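Long-range contacts in CCMAN5 (Cellulosimicrobium cellulans, PDB 2XSG), which hydrolyses alpha-mannosides as a calcium-containing family 92 glycoside hydrolase, and enables mannose-6-phosphate modification of yeast-produced human lysosomal enzymes: residues R408-A418 with Q460-I471; Y701-D712 with T740-M751. All coordinates share one frame; numbering follows the deposited sequence.

Contact 1. Residues R408-A418 with Q460-I471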
loop_
_atom_site.group_PDB
_atom_site.type_symbol
_atom_site.label_atom_id
_atom_site.label_comp_id
_atom_site.label_asym_id
_atom_site.label_seq_id
_atom_site.Cartn_x
_atom_site.Cartn_y
_atom_site.Cartn_z
ATOM N N ARG A 408 -5.125 5.803 -12.691
ATOM C CA ARG A 408 -3.678 6.049 -12.823
ATOM C C ARG A 408 -2.911 4.826 -13.323
ATOM O O ARG A 408 -1.687 4.897 -13.473
ATOM C CB ARG A 408 -3.015 6.581 -11.531
ATOM C CG ARG A 408 -3.668 7.795 -10.844
ATOM C CD ARG A 408 -3.712 9.061 -11.696
ATOM N NE ARG A 408 -4.954 9.157 -12.470
ATOM C CZ ARG A 408 -6.121 9.604 -12.008
ATOM N NH1 ARG A 408 -6.244 10.006 -10.747
ATOM N NH2 ARG A 408 -7.185 9.634 -12.810
ATOM N N SER A 409 -3.608 3.711 -13.578
ATOM C CA SER A 409 -2.947 2.523 -14.169
ATOM C C SER A 409 -2.142 2.871 -15.429
ATOM O O SER A 409 -1.083 2.297 -15.652
ATOM C CB SER A 409 -3.961 1.421 -14.516
ATOM O OG SER A 409 -4.497 0.809 -13.354
ATOM N N SER A 410 -2.654 3.790 -16.256
ATOM C CA SER A 410 -1.943 4.179 -17.502
ATOM C C SER A 410 -0.560 4.758 -17.201
ATOM O O SER A 410 0.378 4.616 -17.997
ATOM C CB SER A 410 -2.763 5.176 -18.342
ATOM O OG SER A 410 -2.795 6.475 -17.738
ATOM N N VAL A 411 -0.446 5.404 -16.043
ATOM C CA VAL A 411 0.801 6.038 -15.619
ATOM C C VAL A 411 1.784 4.959 -15.198
ATOM O O VAL A 411 2.958 5.028 -15.539
ATOM C CB VAL A 411 0.544 7.035 -14.462
ATOM C CG1 VAL A 411 1.861 7.622 -13.914
ATOM C CG2 VAL A 411 -0.407 8.173 -14.954
ATOM N N VAL A 412 1.286 3.954 -14.476
ATOM C CA VAL A 412 2.110 2.849 -14.000
ATOM C C VAL A 412 2.672 2.021 -15.173
ATOM O O VAL A 412 3.856 1.638 -15.171
ATOM C CB VAL A 412 1.314 1.926 -13.028
ATOM C CG1 VAL A 412 2.187 0.776 -12.542
ATOM C CG2 VAL A 412 0.752 2.742 -11.831
ATOM N N VAL A 413 1.826 1.736 -16.163
ATOM C CA VAL A 413 2.271 0.994 -17.355
ATOM C C VAL A 413 3.339 1.821 -18.074
ATOM O O VAL A 413 4.388 1.304 -18.477
ATOM C CB VAL A 413 1.095 0.649 -18.335
ATOM C CG1 VAL A 413 1.638 -0.055 -19.588
ATOM C CG2 VAL A 413 0.071 -0.260 -17.660
ATOM N N ALA A 414 3.061 3.105 -18.224
ATOM C CA ALA A 414 3.990 4.044 -18.865
ATOM C C ALA A 414 5.318 4.127 -18.120
ATOM O O ALA A 414 6.351 4.376 -18.728
ATOM C CB ALA A 414 3.352 5.417 -18.959
ATOM N N ASP A 415 5.270 3.929 -16.800
ATOM C CA ASP A 415 6.455 3.935 -15.943
ATOM C C ASP A 415 7.437 2.846 -16.367
ATOM O O ASP A 415 8.635 3.105 -16.491
ATOM C CB ASP A 415 6.057 3.752 -14.465
ATOM C CG ASP A 415 7.192 4.064 -13.505
ATOM O OD1 ASP A 415 7.348 5.247 -13.133
ATOM O OD2 ASP A 415 7.925 3.130 -13.118
ATOM N N ALA A 416 6.927 1.637 -16.590
ATOM C CA ALA A 416 7.756 0.518 -17.084
ATOM C C ALA A 416 8.253 0.761 -18.505
ATOM O O ALA A 416 9.422 0.518 -18.818
ATOM C CB ALA A 416 6.996 -0.788 -16.993
ATOM N N ILE A 417 7.385 1.267 -19.374
ATOM C CA ILE A 417 7.822 1.574 -20.731
ATOM C C ILE A 417 8.917 2.646 -20.732
ATOM O O ILE A 417 9.947 2.468 -21.358
ATOM C CB ILE A 417 6.646 1.968 -21.666
ATOM C CG1 ILE A 417 5.631 0.815 -21.774
ATOM C CG2 ILE A 417 7.191 2.371 -23.046
ATOM C CD1 ILE A 417 4.268 1.197 -22.407
ATOM N N ALA A 418 8.715 3.751 -20.014
ATOM C CA ALA A 418 9.734 4.812 -19.990
ATOM C C ALA A 418 11.052 4.270 -19.439
ATOM O O ALA A 418 12.133 4.700 -19.865
ATOM C CB ALA A 418 9.256 6.012 -19.187
ATOM N N GLN A 460 -6.087 15.397 -13.331
ATOM C CA GLN A 460 -5.999 13.942 -13.282
ATOM C C GLN A 460 -5.994 13.311 -14.661
ATOM O O GLN A 460 -5.177 12.451 -14.929
ATOM C CB GLN A 460 -7.117 13.355 -12.414
ATOM C CG GLN A 460 -6.800 13.500 -10.916
ATOM C CD GLN A 460 -7.875 12.904 -10.052
ATOM O OE1 GLN A 460 -7.950 11.696 -9.899
ATOM N NE2 GLN A 460 -8.720 13.751 -9.482
ATOM N N ARG A 461 -6.905 13.749 -15.534
ATOM C CA ARG A 461 -6.937 13.279 -16.903
ATOM C C ARG A 461 -5.640 13.666 -17.625
ATOM O O ARG A 461 -5.153 12.931 -18.493
ATOM C CB ARG A 461 -8.168 13.835 -17.645
ATOM C CG ARG A 461 -8.256 13.467 -19.126
ATOM C CD ARG A 461 -9.687 13.522 -19.628
ATOM N NE ARG A 461 -10.484 12.452 -19.024
ATOM C CZ ARG A 461 -11.808 12.451 -18.901
ATOM N NH1 ARG A 461 -12.536 13.463 -19.364
ATOM N NH2 ARG A 461 -12.412 11.427 -18.313
ATOM N N GLY A 462 -5.097 14.819 -17.275
ATOM C CA GLY A 462 -3.856 15.282 -17.878
ATOM C C GLY A 462 -2.754 14.266 -17.652
ATOM O O GLY A 462 -2.070 13.866 -18.596
ATOM N N TYR A 463 -2.593 13.832 -16.401
ATOM C CA TYR A 463 -1.577 12.835 -16.078
ATOM C C TYR A 463 -1.906 11.462 -16.721
ATOM O O TYR A 463 -1.017 10.793 -17.243
ATOM C CB TYR A 463 -1.413 12.716 -14.562
ATOM C CG TYR A 463 -0.015 12.370 -14.091
ATOM C CD1 TYR A 463 0.842 11.575 -14.866
ATOM C CD2 TYR A 463 0.450 12.817 -12.855
ATOM C CE1 TYR A 463 2.129 11.255 -14.437
ATOM C CE2 TYR A 463 1.748 12.483 -12.407
ATOM C CZ TYR A 463 2.574 11.700 -13.209
ATOM O OH TYR A 463 3.853 11.364 -12.792
ATOM N N ASP A 464 -3.174 11.060 -16.690
ATOM C CA ASP A 464 -3.606 9.826 -17.356
ATOM C C ASP A 464 -3.263 9.824 -18.828
ATOM O O ASP A 464 -2.791 8.808 -19.348
ATOM C CB ASP A 464 -5.111 9.627 -17.219
ATOM C CG ASP A 464 -5.507 9.079 -15.863
ATOM O OD1 ASP A 464 -4.643 8.485 -15.168
ATOM O OD2 ASP A 464 -6.684 9.238 -15.501
ATOM N N GLN A 465 -3.512 10.960 -19.489
ATOM C CA GLN A 465 -3.263 11.091 -20.922
ATOM C C GLN A 465 -1.776 11.119 -21.255
ATOM O O GLN A 465 -1.347 10.508 -22.259
ATOM C CB GLN A 465 -3.984 12.307 -21.504
ATOM C CG GLN A 465 -5.500 12.175 -21.549
ATOM C CD GLN A 465 -6.161 13.442 -22.076
ATOM O OE1 GLN A 465 -5.731 14.539 -21.753
ATOM N NE2 GLN A 465 -7.189 13.290 -22.912
ATOM N N TYR A 466 -0.983 11.787 -20.418
ATOM C CA TYR A 466 0.463 11.640 -20.539
ATOM C C TYR A 466 0.853 10.144 -20.534
ATOM O O TYR A 466 1.601 9.692 -21.395
ATOM C CB TYR A 466 1.266 12.423 -19.460
ATOM C CG TYR A 466 2.708 11.948 -19.417
ATOM C CD1 TYR A 466 3.610 12.291 -20.431
ATOM C CD2 TYR A 466 3.145 11.082 -18.407
ATOM C CE1 TYR A 466 4.929 11.802 -20.422
ATOM C CE2 TYR A 466 4.447 10.594 -18.385
ATOM C CZ TYR A 466 5.332 10.954 -19.390
ATOM O OH TYR A 466 6.613 10.470 -19.359
ATOM N N GLY A 467 0.347 9.381 -19.562
ATOM C CA GLY A 467 0.679 7.952 -19.455
ATOM C C GLY A 467 0.230 7.137 -20.659
ATOM O O GLY A 467 0.982 6.330 -21.200
ATOM N N LEU A 468 -1.008 7.354 -21.077
ATOM C CA LEU A 468 -1.523 6.724 -22.279
ATOM C C LEU A 468 -0.659 7.063 -23.499
ATOM O O LEU A 468 -0.416 6.196 -24.368
ATOM C CB LEU A 468 -2.948 7.181 -22.499
ATOM C CG LEU A 468 -4.087 6.237 -22.818
ATOM C CD1 LEU A 468 -4.038 4.915 -22.073
ATOM C CD2 LEU A 468 -5.383 7.009 -22.499
ATOM N N SER A 469 -0.176 8.302 -23.555
ATOM C CA SER A 469 0.654 8.729 -24.689
ATOM C C SER A 469 1.926 7.877 -24.831
ATOM O O SER A 469 2.317 7.517 -25.940
ATOM C CB SER A 469 0.984 10.226 -24.601
ATOM O OG SER A 469 2.127 10.452 -23.812
ATOM N N VAL A 470 2.564 7.560 -23.703
ATOM C CA VAL A 470 3.741 6.680 -23.669
ATOM C C VAL A 470 3.380 5.282 -24.191
ATOM O O VAL A 470 4.083 4.717 -25.040
ATOM C CB VAL A 470 4.335 6.622 -22.240
ATOM C CG1 VAL A 470 5.437 5.571 -22.122
ATOM C CG2 VAL A 470 4.866 8.002 -21.814
ATOM N N ILE A 471 2.263 4.733 -23.709
ATOM C CA ILE A 471 1.764 3.440 -24.199
ATOM C C ILE A 471 1.400 3.488 -25.691
ATOM O O ILE A 471 1.652 2.525 -26.441
ATOM C CB ILE A 471 0.547 2.942 -23.377
ATOM C CG1 ILE A 471 0.866 2.938 -21.870
ATOM C CG2 ILE A 471 0.099 1.553 -23.854
ATOM C CD1 ILE A 471 -0.383 2.800 -20.935
HETATM O O HOH W 1 -7.330 6.683 -14.631
HETATM O O HOH W 2 -4.890 5.648 -16.025
#
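Helices 409-418 and 460-471 pack with their axes 7.4 Å apart at a crossing angle of 38°, the CA atoms of Val411 and Gly467 being the nearest pair. There is no room for a side chain there: a beta carbon on Gly467 would lie 2.8 Å from Ser410 O. Ser410 fits as a knob among Asp464, Gly467, Leu468 and Ile471, and its OG donates to a lone pair of Asp464 O (2.8 Å), a carbonyl that also takes the helical bond from Leu468 N. Ahead of this knob, Arg408 at the N-cap position grips Asp464 side-on, NE to OD1 and NH2 to OD2, each 2.8 Å. Bends at chi2 (-61°) and chi3 turn the guanidinium so that both oxygens lie near its plane, while the carboxylate is twisted by 41° against it. Arg408 NH1 donates to Gln460 OE1 (2.5 Å), an oxygen shared with Trp354; the amide stands almost perpendicular to the guanidinium. Farther along, Ile471 enters the hole between Ser410, Val413, Ala414 and Ile417, its CD1 3.7 Å from Val413 CB, and Ala414 CB meets Val470 CB at 3.6 Å. The contact thus joins two helices of the catalytic domain, probably an (alpha/alpha)6 barrel, through a polar end and an apolar end. With both carboxylate oxygens bonded to the guanidinium, the buried charges of Arg408 and Asp464 are likely to compensate each other.

Contact 2. Residues Y701-D712 with T740-M751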
loop_
_atom_site.group_PDB
_atom_site.type_symbol
_atom_site.label_atom_id
_atom_site.label_comp_id
_atom_site.label_asym_id
_atom_site.label_seq_id
_atom_site.Cartn_x
_atom_site.Cartn_y
_atom_site.Cartn_z
ATOM N N TYR A 701 21.071 -6.519 -6.841
ATOM C CA TYR A 701 20.166 -7.086 -7.838
ATOM C C TYR A 701 20.375 -8.593 -8.027
ATOM O O TYR A 701 21.355 -9.153 -7.540
ATOM C CB TYR A 701 20.264 -6.294 -9.155
ATOM C CG TYR A 701 19.924 -4.850 -8.890
ATOM C CD1 TYR A 701 18.635 -4.491 -8.513
ATOM C CD2 TYR A 701 20.911 -3.851 -8.926
ATOM C CE1 TYR A 701 18.316 -3.178 -8.233
ATOM C CE2 TYR A 701 20.604 -2.528 -8.644
ATOM C CZ TYR A 701 19.301 -2.201 -8.300
ATOM O OH TYR A 701 18.969 -0.915 -8.008
ATOM N N ASP A 702 19.445 -9.242 -8.720
ATOM C CA ASP A 702 19.439 -10.702 -8.827
ATOM C C ASP A 702 20.723 -11.289 -9.407
ATOM O O ASP A 702 21.071 -12.411 -9.079
ATOM C CB ASP A 702 18.203 -11.192 -9.596
ATOM C CG ASP A 702 16.894 -10.870 -8.855
ATOM O OD1 ASP A 702 16.931 -10.779 -7.608
ATOM O OD2 ASP A 702 15.837 -10.699 -9.508
ATOM N N ASP A 703 21.421 -10.543 -10.259
ATOM C CA ASP A 703 22.691 -11.025 -10.802
ATOM C C ASP A 703 23.913 -10.765 -9.908
ATOM O O ASP A 703 25.035 -11.149 -10.252
ATOM C CB ASP A 703 22.940 -10.494 -12.212
ATOM C CG ASP A 703 23.018 -8.972 -12.279
ATOM O OD1 ASP A 703 23.061 -8.286 -11.230
ATOM O OD2 ASP A 703 23.014 -8.463 -13.416
ATOM N N GLY A 704 23.698 -10.115 -8.767
ATOM C CA GLY A 704 24.788 -9.874 -7.822
ATOM C C GLY A 704 25.482 -8.532 -8.014
ATOM O O GLY A 704 26.314 -8.145 -7.181
ATOM N N SER A 705 25.172 -7.829 -9.106
ATOM C CA SER A 705 25.553 -6.418 -9.218
ATOM C C SER A 705 24.770 -5.607 -8.167
ATOM O O SER A 705 23.770 -6.100 -7.614
ATOM C CB SER A 705 25.292 -5.879 -10.624
ATOM O OG SER A 705 23.911 -5.635 -10.835
ATOM N N ALA A 706 25.223 -4.387 -7.884
ATOM C CA ALA A 706 24.652 -3.583 -6.794
ATOM C C ALA A 706 24.688 -2.085 -7.068
ATOM O O ALA A 706 25.676 -1.585 -7.609
ATOM C CB ALA A 706 25.388 -3.878 -5.482
ATOM N N PHE A 707 23.621 -1.375 -6.695
ATOM C CA PHE A 707 23.642 0.093 -6.670
ATOM C C PHE A 707 24.089 0.544 -5.285
ATOM O O PHE A 707 23.577 0.074 -4.270
ATOM C CB PHE A 707 22.269 0.681 -6.994
ATOM C CG PHE A 707 22.192 2.183 -6.851
ATOM C CD1 PHE A 707 22.778 3.023 -7.803
ATOM C CD2 PHE A 707 21.528 2.757 -5.765
ATOM C CE1 PHE A 707 22.691 4.412 -7.682
ATOM C CE2 PHE A 707 21.444 4.144 -5.626
ATOM C CZ PHE A 707 22.027 4.977 -6.589
ATOM N N THR A 708 25.064 1.435 -5.236
ATOM C CA THR A 708 25.533 1.892 -3.941
ATOM C C THR A 708 25.427 3.396 -3.879
ATOM O O THR A 708 26.004 4.105 -4.704
ATOM C CB THR A 708 26.968 1.380 -3.645
ATOM O OG1 THR A 708 27.042 -0.009 -3.975
ATOM C CG2 THR A 708 27.330 1.548 -2.174
ATOM N N VAL A 709 24.650 3.881 -2.919
ATOM C CA VAL A 709 24.596 5.301 -2.641
ATOM C C VAL A 709 25.207 5.530 -1.266
ATOM O O VAL A 709 24.778 4.926 -0.279
ATOM C CB VAL A 709 23.164 5.891 -2.787
ATOM C CG1 VAL A 709 22.160 5.256 -1.804
ATOM C CG2 VAL A 709 23.182 7.422 -2.623
ATOM N N THR A 710 26.239 6.369 -1.214
ATOM C CA THR A 710 26.866 6.742 0.061
ATOM C C THR A 710 26.642 8.213 0.406
ATOM O O THR A 710 26.504 9.069 -0.480
ATOM C CB THR A 710 28.389 6.458 0.082
ATOM O OG1 THR A 710 28.975 6.922 -1.140
ATOM C CG2 THR A 710 28.659 4.973 0.264
ATOM N N ALA A 711 26.617 8.493 1.704
ATOM C CA ALA A 711 26.430 9.846 2.202
ATOM C C ALA A 711 27.498 10.090 3.261
ATOM O O ALA A 711 27.297 9.857 4.458
ATOM C CB ALA A 711 25.011 10.032 2.753
ATOM N N ASP A 712 28.658 10.529 2.789
ATOM C CA ASP A 712 29.831 10.631 3.639
ATOM C C ASP A 712 29.648 11.740 4.657
ATOM O O ASP A 712 29.322 12.859 4.304
ATOM C CB ASP A 712 31.080 10.827 2.783
ATOM C CG ASP A 712 31.503 9.542 2.095
ATOM O OD1 ASP A 712 31.289 9.393 0.862
ATOM O OD2 ASP A 712 32.033 8.655 2.807
ATOM N N THR A 740 20.850 4.206 -14.632
ATOM C CA THR A 740 22.075 4.435 -13.870
ATOM C C THR A 740 22.029 3.642 -12.573
ATOM O O THR A 740 23.004 2.986 -12.195
ATOM C CB THR A 740 22.287 5.931 -13.607
ATOM O OG1 THR A 740 22.368 6.602 -14.864
ATOM C CG2 THR A 740 23.564 6.179 -12.830
ATOM N N VAL A 741 20.870 3.670 -11.929
ATOM C CA VAL A 741 20.655 2.959 -10.687
ATOM C C VAL A 741 20.795 1.446 -10.857
ATOM O O VAL A 741 21.675 0.833 -10.233
ATOM C CB VAL A 741 19.292 3.321 -10.030
ATOM C CG1 VAL A 741 19.092 2.495 -8.752
ATOM C CG2 VAL A 741 19.239 4.797 -9.683
ATOM N N VAL A 742 19.926 0.837 -11.668
ATOM C CA VAL A 742 19.936 -0.630 -11.806
ATOM C C VAL A 742 21.188 -1.139 -12.528
ATOM O O VAL A 742 21.515 -2.325 -12.442
ATOM C CB VAL A 742 18.644 -1.208 -12.450
ATOM C CG1 VAL A 742 17.453 -0.888 -11.595
ATOM C CG2 VAL A 742 18.457 -0.700 -13.864
ATOM N N GLY A 743 21.873 -0.234 -13.233
ATOM C CA GLY A 743 23.187 -0.493 -13.821
ATOM C C GLY A 743 24.306 -0.710 -12.804
ATOM O O GLY A 743 25.397 -1.173 -13.164
ATOM N N GLY A 744 24.041 -0.404 -11.535
ATOM C CA GLY A 744 24.989 -0.714 -10.459
ATOM C C GLY A 744 25.982 0.404 -10.221
ATOM O O GLY A 744 27.144 0.158 -9.906
ATOM N N ALA A 745 25.523 1.641 -10.365
ATOM C CA ALA A 745 26.386 2.806 -10.197
ATOM C C ALA A 745 26.810 3.054 -8.733
ATOM O O ALA A 745 26.171 2.561 -7.793
ATOM C CB ALA A 745 25.708 4.043 -10.766
ATOM N N ASP A 746 27.902 3.803 -8.562
ATOM C CA ASP A 746 28.336 4.288 -7.259
ATOM C C ASP A 746 28.028 5.770 -7.174
ATOM O O ASP A 746 28.736 6.593 -7.771
ATOM C CB ASP A 746 29.847 4.092 -7.053
ATOM C CG ASP A 746 30.236 2.638 -6.929
ATOM O OD1 ASP A 746 30.950 2.155 -7.816
ATOM O OD2 ASP A 746 29.832 1.983 -5.953
ATOM N N LEU A 747 26.974 6.111 -6.444
ATOM C CA LEU A 747 26.609 7.513 -6.232
ATOM C C LEU A 747 27.067 7.900 -4.829
ATOM O O LEU A 747 26.563 7.380 -3.835
ATOM C CB LEU A 747 25.103 7.704 -6.405
ATOM C CG LEU A 747 24.452 9.087 -6.224
ATOM C CD1 LEU A 747 24.906 10.052 -7.307
ATOM C CD2 LEU A 747 22.940 8.952 -6.251
ATOM N N ALA A 748 28.052 8.790 -4.759
ATOM C CA ALA A 748 28.665 9.164 -3.495
ATOM C C ALA A 748 28.418 10.625 -3.166
ATOM O O ALA A 748 28.866 11.508 -3.889
ATOM C CB ALA A 748 30.158 8.888 -3.535
ATOM N N PHE A 749 27.726 10.879 -2.067
ATOM C CA PHE A 749 27.503 12.247 -1.623
ATOM C C PHE A 749 28.426 12.645 -0.471
ATOM O O PHE A 749 28.780 11.812 0.353
ATOM C CB PHE A 749 26.047 12.449 -1.209
ATOM C CG PHE A 749 25.073 12.279 -2.328
ATOM C CD1 PHE A 749 24.976 13.239 -3.336
ATOM C CD2 PHE A 749 24.246 11.165 -2.378
ATOM C CE1 PHE A 749 24.072 13.079 -4.376
ATOM C CE2 PHE A 749 23.351 10.998 -3.412
ATOM C CZ PHE A 749 23.251 11.956 -4.413
ATOM N N ARG A 750 28.815 13.915 -0.434
ATOM C CA ARG A 750 29.505 14.494 0.721
ATOM C C ARG A 750 28.484 15.370 1.450
ATOM O O ARG A 750 27.948 16.322 0.876
ATOM C CB ARG A 750 30.726 15.315 0.261
ATOM C CG ARG A 750 31.672 15.814 1.372
ATOM C CD ARG A 750 32.866 16.629 0.792
ATOM N NE ARG A 750 33.595 15.879 -0.243
ATOM C CZ ARG A 750 34.623 16.339 -0.966
ATOM N NH1 ARG A 750 35.094 17.576 -0.797
ATOM N NH2 ARG A 750 35.187 15.546 -1.878
ATOM N N MET A 751 28.191 15.029 2.703
ATOM C CA MET A 751 27.152 15.726 3.479
ATOM C C MET A 751 27.738 16.757 4.428
ATOM O O MET A 751 28.901 16.663 4.810
ATOM C CB MET A 751 26.322 14.722 4.261
ATOM C CG MET A 751 25.817 13.552 3.447
ATOM S SD MET A 751 24.755 14.060 2.073
ATOM C CE MET A 751 23.240 14.548 2.878
HETATM O O HOH W 3 23.643 -3.678 -12.459
HETATM O O HOH W 4 27.995 -1.509 -8.233
HETATM O O HOH W 5 27.972 0.162 -6.754
#
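Strands 706-712 and 746-751 run parallel, their axes approaching to 4.5 Å and inclined by 18°, with Thr708 to Asp712 in register with Asp746 to Arg750. Six backbone hydrogen bonds tie them, from Thr708 N to Ala745 O (3.0 Å) through to Met751 N to Asp712 O, all donated or accepted on the first strand by Thr708, Thr710 and Asp712. Before the strand pairing, Phe707 packs on the last turn of the helix that leads into the second strand. With CG anti to the backbone N (chi1 174°), its ring lies under Val741 CG1, a CH-pi contact of 3.8 Å to the ring centroid, while Leu747 CD2 comes to the ring edge at CZ. A serine in its place would probably leave the Val741 methyl without its aromatic face and open a gap beside Leu747. Gly744, at positive phi in a Schellman motif, is the first residue to leave helical angles, and its CA sits 3.1 Å from Ala706 O. These are two inner strands of a six-stranded mixed sheet: 706-712 follows 696-700 through the type I turn Tyr701-Gly704, and 746-752 is flanked on its other side by 720-726. On the sheet face of Val709 and Ala711, Val709 CG2 touches the edge of the Phe749 ring at CE2 (3.7 Å), and Ala711 CB meets Met751 CG at the same distance. On the opposite face, Thr710 OG1 rests 3.3 Å from Ala748 CB. At the turn end, Tyr701 lays its OH against Val741 CG1 (3.5 Å); the hydroxyl is bonded to Tyr365 O.

Contact 1 is buried among helices, whereas contact 2 is only partly buried and has exposed residues along one face of its sheet. Their centres lie 28 Å apart and their nearest atoms about 10 Å, so they do not touch, but helix 368-387 lies beside both: Ser409 and Ala416, which do not meet 460-471, pack against it, and Tyr701 and Val742 meet its Pro368 in contact 2. The chemistry follows the secondary structure. Side chains bind the two helices, including a salt bridge, while main-chain bonds carry the strand pair and its side chains add mostly apolar packing. In contact 1 the side chain of Gln460 lies about 12 Å from the calcium ion.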